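Local atomic coordinates of GTPase-activating protein skywalker (Drosophila melanogaster, PDB entry 5HJQ), a protein that stimulates GTP hydrolysis by Rab35, restraining its endosomal sorting of synaptic vesicle proteins, and binds phosphoinositides through the TBC domain described here. Residues Ser194-Pro199 against Trp277-Leu282; Ser202-Phe207 against Ile215-Leu220; Phe228-Lys233 against Glu297-Leu302. One frame throughout, in Å; residues are numbered along the deposited sequence.

How the contacts relate
All three contacts lie inside the all-helical TBC domain. Contacts 1 and 2 are buried and wholly apolar, and both use helix 197-204: its beginning meets the end of helix 274-279 in contact 1, and its far end meets helix 210-221 in contact 2. Contact 3 is partly buried; loop and helix junction meet through a ring, a methyl and an amide oxygen, while Glu297 and Lys300 of the same segment face the inositol phosphate pocket. The three join up. Ser194 of contact 1 probably hydrogen-bonds through OG to the carbonyl O of Asn230 in contact 3, and Leu220 CD2 of contact 2 packs 3.6 Å from Phe228 CD2 of contact 3.

Contact 1. Residues Ser194-Pro199 against Trp277-Leu282; sequences SPVLYP and WILAGL
Val196 and Pro199 receive a single methyl group, CD1 of Leu279, and that methyl carries the whole contact. CD1 lies 3.7 Å from Val196 CG1 and 4.2 Å from Pro199 CB, so one branch of the leucine touches both residues. Leu279 is the last residue of helix 274-279, and its side chain is stretched out: CG stands anti to the carbonyl carbon, and CD1 is anti to CA (chi2 178°), which pushes this methyl as far from the helix as the chain allows. Val196 offers CG1, the branch anti to its backbone N (chi1 -169°), and the two side chains cross at about a right angle.

Pro199 suits its place early in helix 197-204, since a residue in the first turn needs no N-H for the helix, and its compact ring gives a rigid apolar surface. Val196 lies in a turn closed by the bond from Leu197 N to Ser194 O (3.1 Å). On the other side the chain leaves its helix at Ala280, and the carbonyl O of Leu279 is taken by the Tyr167 hydroxyl. Gly281 fits the turn that follows because a CB there would run into the carbonyl O of Trp277.

No hydrogen bond crosses between the segments. Cohesion here therefore comes from burying 118 Å² of mostly hydrocarbon surface, an attraction that depends on shape and close fit rather than on bond direction.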
loop_
_atom_site.group_PDB
_atom_site.type_symbol
_atom_site.label_atom_id
_atom_site.label_comp_id
_atom_site.label_asym_id
_atom_site.label_seq_id
_atom_site.Cartn_x
_atom_site.Cartn_y
_atom_site.Cartn_z
ATOM N N SER A 194 6.573 -7.037 9.184
ATOM C CA SER A 194 5.666 -6.142 8.479
ATOM C C SER A 194 6.416 -5.179 7.568
ATOM O O SER A 194 6.534 -3.993 7.875
ATOM C CB SER A 194 4.814 -5.361 9.479
ATOM O OG SER A 194 3.821 -4.607 8.811
ATOM N N PRO A 195 6.914 -5.687 6.429
ATOM C CA PRO A 195 7.680 -4.892 5.464
ATOM C C PRO A 195 6.864 -3.755 4.854
ATOM O O PRO A 195 7.425 -2.875 4.207
ATOM C CB PRO A 195 8.063 -5.922 4.390
ATOM C CG PRO A 195 7.061 -7.005 4.523
ATOM C CD PRO A 195 6.744 -7.079 5.979
ATOM N N VAL A 196 5.551 -3.793 5.053
ATOM C CA VAL A 196 4.635 -2.804 4.494
ATOM C C VAL A 196 4.496 -1.570 5.385
ATOM O O VAL A 196 4.191 -0.474 4.910
ATOM C CB VAL A 196 3.238 -3.425 4.281
ATOM C CG1 VAL A 196 2.366 -2.509 3.457
ATOM C CG2 VAL A 196 3.357 -4.803 3.615
ATOM N N LEU A 197 4.726 -1.757 6.679
ATOM C CA LEU A 197 4.391 -0.750 7.677
ATOM C C LEU A 197 5.157 0.561 7.481
ATOM O O LEU A 197 4.569 1.640 7.553
ATOM C CB LEU A 197 4.644 -1.311 9.077
ATOM C CG LEU A 197 3.934 -0.622 10.243
ATOM C CD1 LEU A 197 3.525 -1.657 11.290
ATOM C CD2 LEU A 197 4.812 0.462 10.858
ATOM N N TYR A 198 6.457 0.468 7.223
ATOM C CA TYR A 198 7.286 1.658 7.041
ATOM C C TYR A 198 6.922 2.469 5.783
ATOM O O TYR A 198 6.760 3.686 5.882
ATOM C CB TYR A 198 8.771 1.276 7.015
ATOM C CG TYR A 198 9.720 2.443 7.195
ATOM C CD1 TYR A 198 9.981 3.323 6.152
ATOM C CD2 TYR A 198 10.362 2.660 8.405
ATOM C CE1 TYR A 198 10.849 4.387 6.311
ATOM C CE2 TYR A 198 11.229 3.722 8.574
ATOM C CZ TYR A 198 11.469 4.578 7.523
ATOM O OH TYR A 198 12.333 5.632 7.686
ATOM N N PRO A 199 6.806 1.818 4.602
ATOM C CA PRO A 199 6.434 2.604 3.415
ATOM C C PRO A 199 5.121 3.372 3.568
ATOM O O PRO A 199 5.002 4.486 3.058
ATOM C CB PRO A 199 6.307 1.539 2.322
ATOM C CG PRO A 199 7.250 0.480 2.739
ATOM C CD PRO A 199 7.137 0.426 4.233
ATOM N N TRP A 277 5.554 -4.098 -6.328
ATOM C CA TRP A 277 5.173 -3.529 -7.614
ATOM C C TRP A 277 4.447 -2.217 -7.360
ATOM O O TRP A 277 4.672 -1.217 -8.042
ATOM C CB TRP A 277 4.271 -4.475 -8.403
ATOM C CG TRP A 277 4.811 -5.855 -8.581
ATOM C CD1 TRP A 277 6.122 -6.231 -8.611
ATOM C CD2 TRP A 277 4.045 -7.051 -8.758
ATOM N NE1 TRP A 277 6.220 -7.589 -8.800
ATOM C CE2 TRP A 277 4.957 -8.116 -8.886
ATOM C CE3 TRP A 277 2.674 -7.324 -8.812
ATOM C CZ2 TRP A 277 4.544 -9.434 -9.068
ATOM C CZ3 TRP A 277 2.266 -8.632 -8.992
ATOM C CH2 TRP A 277 3.197 -9.670 -9.120
ATOM N N ILE A 278 3.572 -2.243 -6.362
ATOM C CA ILE A 278 2.768 -1.088 -5.999
ATOM C C ILE A 278 3.584 -0.078 -5.200
ATOM O O ILE A 278 3.758 1.059 -5.629
ATOM C CB ILE A 278 1.527 -1.507 -5.182
ATOM C CG1 ILE A 278 0.619 -2.410 -6.022
ATOM C CG2 ILE A 278 0.767 -0.284 -4.689
ATOM C CD1 ILE A 278 -0.502 -3.057 -5.241
ATOM N N LEU A 279 4.099 -0.505 -4.050
ATOM C CA LEU A 279 4.767 0.399 -3.114
ATOM C C LEU A 279 6.141 0.884 -3.570
ATOM O O LEU A 279 6.596 1.943 -3.142
ATOM C CB LEU A 279 4.906 -0.271 -1.745
ATOM C CG LEU A 279 3.609 -0.547 -0.982
ATOM C CD1 LEU A 279 3.894 -1.247 0.341
ATOM C CD2 LEU A 279 2.832 0.751 -0.752
ATOM N N ALA A 280 6.804 0.118 -4.429
ATOM C CA ALA A 280 8.161 0.464 -4.847
ATOM C C ALA A 280 8.307 0.576 -6.361
ATOM O O ALA A 280 9.419 0.677 -6.880
ATOM C CB ALA A 280 9.151 -0.559 -4.302
ATOM N N GLY A 281 7.185 0.560 -7.070
ATOM C CA GLY A 281 7.207 0.656 -8.517
ATOM C C GLY A 281 6.389 1.820 -9.038
ATOM O O GLY A 281 6.930 2.736 -9.654
ATOM N N LEU A 282 5.082 1.773 -8.793
ATOM C CA LEU A 282 4.166 2.810 -9.256
ATOM C C LEU A 282 4.627 4.186 -8.806
ATOM O O LEU A 282 5.134 4.337 -7.697
ATOM C CB LEU A 282 2.748 2.549 -8.746
ATOM C CG LEU A 282 2.061 1.273 -9.229
ATOM C CD1 LEU A 282 0.618 1.236 -8.765
ATOM C CD2 LEU A 282 2.146 1.174 -10.742
#

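Contact 2. Residues Ser202-Phe207 against Ile215-Leu220; sequences SILLHF and ICLAGL
Leu204 reaches across to Cys216 and Leu217 and supplies the larger share of the contact, with 78 Å² of its surface buried by the helix opposite. Its CD1 sits against the fork of Leu217, 3.5 Å from CG and almost equally far from the two methyls, at 3.9 Å from Leu217 CD2 and 4.0 Å from Leu217 CD1. One methyl thus meets the branch carbon and both methyls of its neighbour, a fit that suits a leucine with its two-pronged end.

Cys216 takes part through its CB, which lies 3.9 Å from Leu204 CD1 and 4.1 Å from Leu204 CD2. The sulfur is turned beside its own backbone N (chi1 -76°), and the methylene forms the nearest surface. A small residue is well placed here, because it lets both leucine methyls come close to the helix. Leu217 starts from a CB that does not face Leu204, and its branched end then brings CG and the methyls into contact.

The three residues are buried, and no hydrogen bond joins the segments; the backbone polar groups are used along each helix, as in Leu220 N to Cys216 O (2.9 Å). The contact unites two successive helices, 197-204 and 210-221, and others close round it: Trp117 of helix 113-122 and Phe295 of helix 284-297 cover Leu204, Cys121 touches Cys216, and helix 171-187 packs on Leu217 with Ile180 and Leu184.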
loop_
_atom_site.group_PDB
_atom_site.type_symbol
_atom_site.label_atom_id
_atom_site.label_comp_id
_atom_site.label_asym_id
_atom_site.label_seq_id
_atom_site.Cartn_x
_atom_site.Cartn_y
_atom_site.Cartn_z
ATOM N N SER A 202 5.582 6.489 5.768
ATOM C CA SER A 202 6.158 7.554 4.959
ATOM C C SER A 202 5.098 8.278 4.132
ATOM O O SER A 202 5.148 9.495 3.982
ATOM C CB SER A 202 7.243 6.996 4.035
ATOM O OG SER A 202 8.388 6.600 4.771
ATOM N N ILE A 203 4.148 7.522 3.592
ATOM C CA ILE A 203 3.088 8.091 2.764
ATOM C C ILE A 203 2.171 8.997 3.582
ATOM O O ILE A 203 1.841 10.108 3.162
ATOM C CB ILE A 203 2.247 6.985 2.096
ATOM C CG1 ILE A 203 3.107 6.169 1.128
ATOM C CG2 ILE A 203 1.066 7.584 1.357
ATOM C CD1 ILE A 203 2.338 5.098 0.383
ATOM N N LEU A 204 1.765 8.510 4.748
ATOM C CA LEU A 204 0.942 9.282 5.667
ATOM C C LEU A 204 1.602 10.615 6.001
ATOM O O LEU A 204 0.947 11.655 6.024
ATOM C CB LEU A 204 0.696 8.486 6.946
ATOM C CG LEU A 204 -0.126 7.207 6.799
ATOM C CD1 LEU A 204 -0.032 6.388 8.067
ATOM C CD2 LEU A 204 -1.570 7.560 6.496
ATOM N N LEU A 205 2.909 10.569 6.237
ATOM C CA LEU A 205 3.677 11.735 6.658
ATOM C C LEU A 205 3.766 12.825 5.589
ATOM O O LEU A 205 4.239 13.925 5.862
ATOM C CB LEU A 205 5.085 11.301 7.070
ATOM C CG LEU A 205 5.188 10.663 8.459
ATOM C CD1 LEU A 205 6.604 10.178 8.736
ATOM C CD2 LEU A 205 4.737 11.663 9.526
ATOM N N HIS A 206 3.319 12.521 4.376
ATOM C CA HIS A 206 3.344 13.502 3.297
ATOM C C HIS A 206 2.170 14.478 3.373
ATOM O O HIS A 206 2.136 15.463 2.639
ATOM C CB HIS A 206 3.338 12.803 1.932
ATOM C CG HIS A 206 4.669 12.252 1.523
ATOM N ND1 HIS A 206 5.226 11.135 2.108
ATOM C CD2 HIS A 206 5.553 12.667 0.586
ATOM C CE1 HIS A 206 6.396 10.885 1.549
ATOM N NE2 HIS A 206 6.619 11.801 0.622
ATOM N N PHE A 207 1.212 14.209 4.255
ATOM C CA PHE A 207 -0.025 14.984 4.271
ATOM C C PHE A 207 -0.513 15.348 5.671
ATOM O O PHE A 207 -1.427 16.157 5.817
ATOM C CB PHE A 207 -1.124 14.216 3.539
ATOM C CG PHE A 207 -0.766 13.849 2.132
ATOM C CD1 PHE A 207 -0.838 14.788 1.118
ATOM C CD2 PHE A 207 -0.354 12.564 1.822
ATOM C CE1 PHE A 207 -0.502 14.452 -0.181
ATOM C CE2 PHE A 207 -0.016 12.221 0.527
ATOM C CZ PHE A 207 -0.094 13.163 -0.477
ATOM N N ILE A 215 -1.558 7.736 14.715
ATOM C CA ILE A 215 -2.928 7.368 15.057
ATOM C C ILE A 215 -3.620 6.656 13.889
ATOM O O ILE A 215 -4.433 5.751 14.092
ATOM C CB ILE A 215 -3.748 8.602 15.484
ATOM C CG1 ILE A 215 -3.129 9.251 16.724
ATOM C CG2 ILE A 215 -5.184 8.216 15.772
ATOM C CD1 ILE A 215 -3.829 10.540 17.166
ATOM N N CYS A 216 -3.287 7.054 12.665
ATOM C CA CYS A 216 -3.744 6.320 11.487
ATOM C C CYS A 216 -3.227 4.887 11.498
ATOM O O CYS A 216 -3.992 3.936 11.333
ATOM C CB CYS A 216 -3.296 7.013 10.201
ATOM S SG CYS A 216 -4.244 8.473 9.783
ATOM N N LEU A 217 -1.921 4.746 11.702
ATOM C CA LEU A 217 -1.260 3.445 11.690
ATOM C C LEU A 217 -1.797 2.503 12.759
ATOM O O LEU A 217 -2.088 1.340 12.476
ATOM C CB LEU A 217 0.247 3.623 11.868
ATOM C CG LEU A 217 0.959 4.194 10.644
ATOM C CD1 LEU A 217 2.195 4.986 11.033
ATOM C CD2 LEU A 217 1.313 3.073 9.677
ATOM N N ALA A 218 -1.921 3.003 13.984
ATOM C CA ALA A 218 -2.429 2.198 15.088
ATOM C C ALA A 218 -3.873 1.779 14.836
ATOM O O ALA A 218 -4.312 0.726 15.297
ATOM C CB ALA A 218 -2.318 2.957 16.397
ATOM N N GLY A 219 -4.611 2.615 14.111
ATOM C CA GLY A 219 -5.962 2.272 13.716
ATOM C C GLY A 219 -5.940 1.111 12.741
ATOM O O GLY A 219 -6.598 0.093 12.959
ATOM N N LEU A 220 -5.172 1.268 11.668
ATOM C CA LEU A 220 -5.060 0.251 10.621
ATOM C C LEU A 220 -4.571 -1.098 11.143
ATOM O O LEU A 220 -5.196 -2.132 10.903
ATOM C CB LEU A 220 -4.118 0.733 9.514
ATOM C CG LEU A 220 -4.545 1.993 8.760
ATOM C CD1 LEU A 220 -3.629 2.254 7.574
ATOM C CD2 LEU A 220 -5.992 1.878 8.307
#

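Contact 3. Residues Phe228-Lys233 against Glu297-Leu302; sequences FINQTK and EGIKVL. With I3P (D-myo-inositol-1,4,5-triphosphate), chain B.
The Phe228 ring meets Gly298 obliquely, CE2 standing 3.6 Å from Gly298 CA, at the junction between helices 284-297 and 300-317 that borders the phosphoinositide pocket of the TBC domain. Gly298, the first residue past helix 284-297, has a positive phi (117°), a backbone shape in which a side chain would press on the preceding carbonyl. Ile299 next sends CD1 to within 4.1 Å of Asn230 OD1, their side chains crossing at about a right angle; Asn230 OD1 has its polar partner in the Thr239 hydroxyl. Further out, Tyr294 holds the carbonyl O of Phe228, and a backbone hydrogen bond links Ile299 with Val227, joining the loop to the helix junction.

From this junction Lys300 leaves with CG anti to its backbone N (chi1 -173°), and its NZ hydrogen-bonds as donor to O52 of the 5-phosphate at 2.8 Å, although the placing of NZ is less certain. An alanine at this position would remove that amine, and the 5-phosphate would probably be held less firmly. Lys98, Arg102, Arg304 and Arg358 also bond to the ligand. Glu297 probably helps to position Arg102, since its OE1, merely near ligand O51 at 3.7 Å, forms a salt bridge with Arg102 NH2.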
loop_
_atom_site.group_PDB
_atom_site.type_symbol
_atom_site.label_atom_id
_atom_site.label_comp_id
_atom_site.label_asym_id
_atom_site.label_seq_id
_atom_site.Cartn_x
_atom_site.Cartn_y
_atom_site.Cartn_z
ATOM N N PHE A 228 -5.426 -4.524 6.736
ATOM C CA PHE A 228 -4.681 -3.454 6.083
ATOM C C PHE A 228 -3.203 -3.803 5.983
ATOM O O PHE A 228 -2.622 -3.814 4.897
ATOM C CB PHE A 228 -4.847 -2.130 6.844
ATOM C CG PHE A 228 -6.250 -1.605 6.851
ATOM C CD1 PHE A 228 -7.151 -2.011 7.820
ATOM C CD2 PHE A 228 -6.672 -0.712 5.881
ATOM C CE1 PHE A 228 -8.446 -1.530 7.825
ATOM C CE2 PHE A 228 -7.967 -0.230 5.879
ATOM C CZ PHE A 228 -8.855 -0.640 6.852
ATOM N N ILE A 229 -2.605 -4.087 7.134
ATOM C CA ILE A 229 -1.168 -4.293 7.229
ATOM C C ILE A 229 -0.848 -5.638 7.889
ATOM O O ILE A 229 -1.188 -5.865 9.052
ATOM C CB ILE A 229 -0.503 -3.151 8.024
ATOM C CG1 ILE A 229 -0.621 -1.824 7.268
ATOM C CG2 ILE A 229 0.950 -3.456 8.283
ATOM C CD1 ILE A 229 -0.236 -0.616 8.105
ATOM N N ASN A 230 -0.206 -6.531 7.143
ATOM C CA ASN A 230 0.158 -7.838 7.681
ATOM C C ASN A 230 1.298 -7.713 8.682
ATOM O O ASN A 230 2.250 -6.969 8.455
ATOM C CB ASN A 230 0.531 -8.799 6.554
ATOM C CG ASN A 230 -0.667 -9.199 5.718
ATOM O OD1 ASN A 230 -0.571 -9.338 4.499
ATOM N ND2 ASN A 230 -1.813 -9.373 6.373
ATOM N N GLN A 231 1.199 -8.451 9.785
ATOM C CA GLN A 231 2.073 -8.227 10.929
ATOM C C GLN A 231 2.981 -9.406 11.279
ATOM O O GLN A 231 3.982 -9.228 11.976
ATOM C CB GLN A 231 1.220 -7.847 12.138
ATOM C CG GLN A 231 0.502 -6.515 11.958
ATOM C CD GLN A 231 -0.648 -6.335 12.925
ATOM O OE1 GLN A 231 -0.580 -6.756 14.082
ATOM N NE2 GLN A 231 -1.722 -5.721 12.449
ATOM N N THR A 232 2.640 -10.600 10.804
ATOM C CA THR A 232 3.505 -11.761 10.994
ATOM C C THR A 232 3.958 -12.311 9.646
ATOM O O THR A 232 3.363 -12.012 8.611
ATOM C CB THR A 232 2.809 -12.885 11.792
ATOM O OG1 THR A 232 1.803 -13.506 10.982
ATOM C CG2 THR A 232 2.175 -12.336 13.061
ATOM N N LYS A 233 5.017 -13.110 9.663
ATOM C CA LYS A 233 5.548 -13.688 8.437
ATOM C C LYS A 233 4.571 -14.711 7.870
ATOM O O LYS A 233 4.498 -14.907 6.657
ATOM C CB LYS A 233 6.914 -14.318 8.699
ATOM C CG LYS A 233 7.624 -14.842 7.464
ATOM C CD LYS A 233 9.131 -14.601 7.552
ATOM C CE LYS A 233 9.625 -14.596 8.997
ATOM N NZ LYS A 233 10.956 -13.939 9.144
ATOM N N GLU A 297 -11.275 0.881 2.158
ATOM C CA GLU A 297 -11.698 -0.474 1.821
ATOM C C GLU A 297 -10.792 -1.537 2.427
ATOM O O GLU A 297 -11.269 -2.554 2.929
ATOM C CB GLU A 297 -11.747 -0.649 0.303
ATOM C CG GLU A 297 -12.553 0.415 -0.420
ATOM C CD GLU A 297 -12.745 0.095 -1.888
ATOM O OE1 GLU A 297 -13.131 -1.054 -2.202
ATOM O OE2 GLU A 297 -12.509 0.993 -2.728
ATOM N N GLY A 298 -9.486 -1.309 2.370
ATOM C CA GLY A 298 -8.537 -2.266 2.905
ATOM C C GLY A 298 -7.629 -2.851 1.844
ATOM O O GLY A 298 -7.478 -2.280 0.766
ATOM N N ILE A 299 -7.047 -4.009 2.143
ATOM C CA ILE A 299 -5.986 -4.591 1.323
ATOM C C ILE A 299 -6.483 -5.131 -0.022
ATOM O O ILE A 299 -5.690 -5.393 -0.927
ATOM C CB ILE A 299 -5.270 -5.733 2.088
ATOM C CG1 ILE A 299 -3.925 -6.081 1.437
ATOM C CG2 ILE A 299 -6.169 -6.956 2.196
ATOM C CD1 ILE A 299 -3.208 -7.239 2.094
ATOM N N LYS A 300 -7.793 -5.302 -0.154
ATOM C CA LYS A 300 -8.361 -5.823 -1.393
ATOM C C LYS A 300 -8.094 -4.885 -2.563
ATOM O O LYS A 300 -7.885 -5.334 -3.694
ATOM C CB LYS A 300 -9.860 -6.061 -1.246
ATOM C CG LYS A 300 -10.480 -6.754 -2.448
ATOM C CD LYS A 300 -11.894 -7.207 -2.159
ATOM C CE LYS A 300 -12.747 -7.152 -3.411
ATOM N NZ LYS A 300 -14.150 -7.584 -3.157
ATOM N N VAL A 301 -8.096 -3.584 -2.277
ATOM C CA VAL A 301 -7.748 -2.569 -3.260
ATOM C C VAL A 301 -6.371 -2.863 -3.838
ATOM O O VAL A 301 -6.153 -2.741 -5.042
ATOM C CB VAL A 301 -7.768 -1.144 -2.640
ATOM C CG1 VAL A 301 -7.099 -0.136 -3.568
ATOM C CG2 VAL A 301 -9.196 -0.719 -2.328
ATOM N N LEU A 302 -5.448 -3.259 -2.969
ATOM C CA LEU A 302 -4.098 -3.606 -3.390
ATOM C C LEU A 302 -4.096 -4.872 -4.242
ATOM O O LEU A 302 -3.316 -4.980 -5.186
ATOM C CB LEU A 302 -3.185 -3.783 -2.176
ATOM C CG LEU A 302 -3.041 -2.538 -1.294
ATOM C CD1 LEU A 302 -1.947 -2.727 -0.249
ATOM C CD2 LEU A 302 -2.771 -1.298 -2.137
HETATM C C1 I3P B . -18.267 -7.682 -5.583
HETATM C C2 I3P B . -19.552 -8.096 -4.887
HETATM C C3 I3P B . -19.387 -8.203 -3.370
HETATM C C4 I3P B . -18.355 -7.291 -2.707
HETATM C C5 I3P B . -17.460 -6.418 -3.582
HETATM C C6 I3P B . -17.865 -6.338 -5.060
HETATM O O1 I3P B . -18.426 -7.571 -7.010
HETATM O O2 I3P B . -20.535 -7.141 -5.159
HETATM O O3 I3P B . -20.651 -7.947 -2.763
HETATM O O4 I3P B . -17.500 -8.132 -1.907
HETATM O O5 I3P B . -17.451 -5.116 -3.047
HETATM O O6 I3P B . -16.771 -5.859 -5.835
HETATM P P1 I3P B . -19.459 -8.498 -7.820
HETATM O O11 I3P B . -20.854 -8.069 -7.532
HETATM O O12 I3P B . -19.198 -8.332 -9.300
HETATM O O13 I3P B . -19.265 -9.979 -7.444
HETATM P P4 I3P B . -17.592 -7.995 -0.309
HETATM O O41 I3P B . -18.711 -7.045 0.048
HETATM O O42 I3P B . -16.264 -7.450 0.222
HETATM O O43 I3P B . -17.866 -9.384 0.314
HETATM P P5 I3P B . -16.213 -4.180 -3.307
HETATM O O51 I3P B . -16.261 -3.025 -2.376
HETATM O O52 I3P B . -14.938 -4.949 -3.069
HETATM O O53 I3P B . -16.232 -3.668 -4.724
#